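Local coordinates for Vpx protein (Simian immunodeficiency virus, PDB 4Z8L) that probably stimulates viral gene expression and delays infected cells in the G2 phase of the cell cycle, and carries a zinc-binding site, at residues Q22-S27 / Y65-Y70. Numbering follows the deposited sequence.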
ATOM      1  N   GLN B  22     -11.367   3.032 -21.161  1.00 38.41           N
ATOM      2  CA  GLN B  22     -10.650   1.779 -21.171  1.00 45.55           C
ATOM      3  C   GLN B  22      -9.703   1.710 -19.986  1.00 38.32           C
ATOM      4  O   GLN B  22      -9.368   0.629 -19.534  1.00 44.36           O
ATOM      5  CB  GLN B  22      -9.910   1.648 -22.499  1.00 57.75           C
ATOM      6  CG  GLN B  22     -10.861   1.786 -23.674  1.00 35.20           C
ATOM      7  CD  GLN B  22     -10.188   1.672 -25.020  1.00 39.31           C
ATOM      8  OE1 GLN B  22      -9.396   0.766 -25.266  1.00 48.50           O
ATOM      9  NE2 GLN B  22     -10.497   2.613 -25.903  1.00 43.51           N
ATOM     10  N   TRP B  23      -9.238   2.862 -19.512  1.00 41.42           N
ATOM     11  CA  TRP B  23      -8.413   2.887 -18.308  1.00 39.07           C
ATOM     12  C   TRP B  23      -9.177   2.340 -17.116  1.00 38.16           C
ATOM     13  O   TRP B  23      -8.650   1.542 -16.347  1.00 28.43           O
ATOM     14  CB  TRP B  23      -7.940   4.296 -17.969  1.00 44.48           C
ATOM     15  CG  TRP B  23      -7.130   4.323 -16.703  1.00 45.62           C
ATOM     16  CD1 TRP B  23      -5.798   4.077 -16.588  1.00 46.71           C
ATOM     17  CD2 TRP B  23      -7.612   4.556 -15.369  1.00 36.97           C
ATOM     18  NE1 TRP B  23      -5.408   4.172 -15.274  1.00 49.80           N
ATOM     19  CE2 TRP B  23      -6.500   4.457 -14.507  1.00 41.24           C
ATOM     20  CE3 TRP B  23      -8.864   4.849 -14.827  1.00 32.32           C
ATOM     21  CZ2 TRP B  23      -6.609   4.647 -13.130  1.00 35.44           C
ATOM     22  CZ3 TRP B  23      -8.969   5.033 -13.459  1.00 30.17           C
ATOM     23  CH2 TRP B  23      -7.847   4.931 -12.627  1.00 42.52           C
ATOM     24  N   LEU B  24     -10.416   2.794 -16.956  1.00 39.58           N
ATOM     25  CA  LEU B  24     -11.249   2.343 -15.851  1.00 21.48           C
ATOM     26  C   LEU B  24     -11.521   0.864 -16.017  1.00 35.90           C
ATOM     27  O   LEU B  24     -11.317   0.079 -15.081  1.00 47.56           O
ATOM     28  CB  LEU B  24     -12.559   3.129 -15.771  1.00 39.04           C
ATOM     29  CG  LEU B  24     -13.331   2.969 -14.457  1.00 53.98           C
ATOM     30  CD1 LEU B  24     -12.535   3.506 -13.272  1.00 32.03           C
ATOM     31  CD2 LEU B  24     -14.690   3.650 -14.544  1.00 48.10           C
ATOM     32  N   GLU B  25     -11.976   0.479 -17.207  1.00 38.63           N
ATOM     33  CA  GLU B  25     -12.324  -0.925 -17.410  1.00 35.88           C
ATOM     34  C   GLU B  25     -11.128  -1.864 -17.197  1.00 50.36           C
ATOM     35  O   GLU B  25     -11.254  -2.921 -16.563  1.00 50.59           O
ATOM     36  CB  GLU B  25     -12.894  -1.122 -18.812  1.00 38.26           C
ATOM     37  CG  GLU B  25     -14.277  -1.730 -18.824  1.00 41.65           C
ATOM     38  CD  GLU B  25     -14.795  -1.966 -20.222  1.00 42.36           C
ATOM     39  OE1 GLU B  25     -14.422  -1.199 -21.136  1.00 37.00           O
ATOM     40  OE2 GLU B  25     -15.575  -2.921 -20.402  1.00 59.41           O
ATOM     41  N   THR B  26      -9.964  -1.444 -17.684  1.00 44.18           N
ATOM     42  CA  THR B  26      -8.723  -2.203 -17.544  1.00 45.17           C
ATOM     43  C   THR B  26      -8.285  -2.299 -16.094  1.00 42.10           C
ATOM     44  O   THR B  26      -7.976  -3.383 -15.609  1.00 37.95           O
ATOM     45  CB  THR B  26      -7.570  -1.576 -18.357  1.00 25.10           C
ATOM     46  OG1 THR B  26      -8.036  -1.221 -19.665  1.00 44.17           O
ATOM     47  CG2 THR B  26      -6.422  -2.553 -18.485  1.00 18.22           C
ATOM     48  N   SER B  27      -8.240  -1.151 -15.422  1.00 31.19           N
ATOM     49  CA  SER B  27      -7.894  -1.084 -14.006  1.00 27.33           C
ATOM     50  C   SER B  27      -8.743  -2.040 -13.186  1.00 40.61           C
ATOM     51  O   SER B  27      -8.206  -2.939 -12.535  1.00 43.74           O
ATOM     52  CB  SER B  27      -8.053   0.340 -13.472  1.00 26.91           C
ATOM     53  OG  SER B  27      -7.392   1.280 -14.303  1.00 40.76           O
ATOM     54  N   TYR B  65     -18.789   5.893 -11.651  1.00 36.05           N
ATOM     55  CA  TYR B  65     -18.351   6.511 -10.406  1.00 29.85           C
ATOM     56  C   TYR B  65     -18.216   5.458  -9.310  1.00 24.98           C
ATOM     57  O   TYR B  65     -17.198   5.389  -8.621  1.00 46.50           O
ATOM     58  CB  TYR B  65     -19.315   7.614  -9.965  1.00 36.75           C
ATOM     59  CG  TYR B  65     -18.848   8.315  -8.712  1.00 32.95           C
ATOM     60  CD1 TYR B  65     -17.862   9.289  -8.773  1.00 33.53           C
ATOM     61  CD2 TYR B  65     -19.366   7.985  -7.466  1.00 39.28           C
ATOM     62  CE1 TYR B  65     -17.414   9.924  -7.635  1.00 25.28           C
ATOM     63  CE2 TYR B  65     -18.923   8.620  -6.318  1.00 26.74           C
ATOM     64  CZ  TYR B  65     -17.949   9.588  -6.413  1.00 21.31           C
ATOM     65  OH  TYR B  65     -17.501  10.223  -5.278  1.00 47.91           O
ATOM     66  N   ALA B  66     -19.256   4.644  -9.156  1.00 27.64           N
ATOM     67  CA  ALA B  66     -19.263   3.568  -8.167  1.00 24.47           C
ATOM     68  C   ALA B  66     -18.141   2.574  -8.436  1.00 28.40           C
ATOM     69  O   ALA B  66     -17.514   2.058  -7.509  1.00 47.40           O
ATOM     70  CB  ALA B  66     -20.610   2.856  -8.168  1.00 37.14           C
ATOM     71  N   LYS B  67     -17.892   2.306  -9.714  1.00 26.20           N
ATOM     72  CA  LYS B  67     -16.817   1.398 -10.095  1.00 32.13           C
ATOM     73  C   LYS B  67     -15.458   2.034  -9.828  1.00 30.06           C
ATOM     74  O   LYS B  67     -14.491   1.341  -9.514  1.00 43.89           O
ATOM     75  CB  LYS B  67     -16.930   1.007 -11.569  1.00 21.51           C
ATOM     76  CG  LYS B  67     -18.058   0.035 -11.854  1.00 42.23           C
ATOM     77  CD  LYS B  67     -18.096  -0.411 -13.310  1.00 58.32           C
ATOM     78  CE  LYS B  67     -17.953   0.753 -14.269  1.00 61.80           C
ATOM     79  NZ  LYS B  67     -18.039   0.284 -15.680  1.00 73.67           N
ATOM     80  N   TYR B  68     -15.398   3.360  -9.909  1.00 37.87           N
ATOM     81  CA  TYR B  68     -14.168   4.083  -9.611  1.00 36.86           C
ATOM     82  C   TYR B  68     -13.844   4.030  -8.124  1.00 28.79           C
ATOM     83  O   TYR B  68     -12.704   3.774  -7.734  1.00 32.43           O
ATOM     84  CB  TYR B  68     -14.271   5.533 -10.085  1.00 35.46           C
ATOM     85  CG  TYR B  68     -13.069   6.374  -9.726  1.00 40.67           C
ATOM     86  CD1 TYR B  68     -11.825   6.122 -10.288  1.00 27.59           C
ATOM     87  CD2 TYR B  68     -13.181   7.426  -8.826  1.00 40.29           C
ATOM     88  CE1 TYR B  68     -10.724   6.891  -9.957  1.00 27.30           C
ATOM     89  CE2 TYR B  68     -12.091   8.199  -8.492  1.00 25.80           C
ATOM     90  CZ  TYR B  68     -10.864   7.928  -9.060  1.00 28.98           C
ATOM     91  OH  TYR B  68      -9.777   8.699  -8.720  1.00 43.22           O
ATOM     92  N   ARG B  69     -14.853   4.276  -7.294  1.00 27.75           N
ATOM     93  CA  ARG B  69     -14.677   4.220  -5.848  1.00 26.79           C
ATOM     94  C   ARG B  69     -14.358   2.795  -5.389  1.00 28.54           C
ATOM     95  O   ARG B  69     -13.558   2.587  -4.462  1.00 30.20           O
ATOM     96  CB  ARG B  69     -15.927   4.747  -5.144  1.00 30.06           C
ATOM     97  CG  ARG B  69     -16.210   6.217  -5.412  1.00 19.47           C
ATOM     98  CD  ARG B  69     -15.125   7.109  -4.828  1.00 28.65           C
ATOM     99  NE  ARG B  69     -14.969   6.918  -3.389  1.00 23.09           N
ATOM    100  CZ  ARG B  69     -15.579   7.656  -2.467  1.00 28.96           C
ATOM    101  NH1 ARG B  69     -16.388   8.643  -2.831  1.00 27.03           N
ATOM    102  NH2 ARG B  69     -15.380   7.411  -1.179  1.00 28.69           N
ATOM    103  N   TYR B  70     -14.977   1.819  -6.051  1.00 31.49           N
ATOM    104  CA  TYR B  70     -14.659   0.410  -5.828  1.00 28.41           C
ATOM    105  C   TYR B  70     -13.191   0.151  -6.131  1.00 25.52           C
ATOM    106  O   TYR B  70     -12.472  -0.469  -5.336  1.00 39.15           O
ATOM    107  CB  TYR B  70     -15.539  -0.487  -6.700  1.00 50.50           C
ATOM    108  CG  TYR B  70     -15.078  -1.927  -6.764  1.00 49.67           C
ATOM    109  CD1 TYR B  70     -15.325  -2.804  -5.718  1.00 38.86           C
ATOM    110  CD2 TYR B  70     -14.384  -2.405  -7.869  1.00 45.99           C
ATOM    111  CE1 TYR B  70     -14.901  -4.119  -5.773  1.00 47.33           C
ATOM    112  CE2 TYR B  70     -13.955  -3.715  -7.933  1.00 40.39           C
ATOM    113  CZ  TYR B  70     -14.217  -4.569  -6.882  1.00 44.55           C
ATOM    114  OH  TYR B  70     -13.793  -5.877  -6.941  1.00 36.24           O
TER
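L24 of helix 21-35 reaches Y68 of helix 63-84 with one methyl, and this apolar meeting dominates a small, buried interface of 178 Å². CD1 of L24 lies 4.0 Å from CD1 of Y68, close to the plane of the phenol ring at its edge, and 4.1 Å from Y68 CA, against the base of the tyrosine side chain. CB of L24 points at helix 63-84, and the anti placement of CG to the backbone N (chi1 -166°) carries the methyls on to Y68; the two side chains cross at about a right angle. The other methyl, CD2 of L24, lies 4.4 Å from CE of K67, near the end of a lysine chain that bends at chi3 (-46°); the ammonium group beyond makes a weak, long ion pair with D64. Farther out on the ring, Y68 CE1 comes within 4.3 Å of W23 CZ3, an edge-to-edge approach rather than a stack. Y68 OH takes no part in this packing and is instead hydrogen-bonded to an acidic side chain on another protein's chain, while W23 packs on an apolar side chain of a different partner protein. The axes of the two segments approach to 10.4 Å, with their N-to-C directions 47° apart, and L71, one turn beyond Y68, continues the packing against W23, L24 and S27. Within the three-helix Vpx fold, helix 45-58 adjoins this pair through W48, which packs on K67 and meets Y70 edge-to-face.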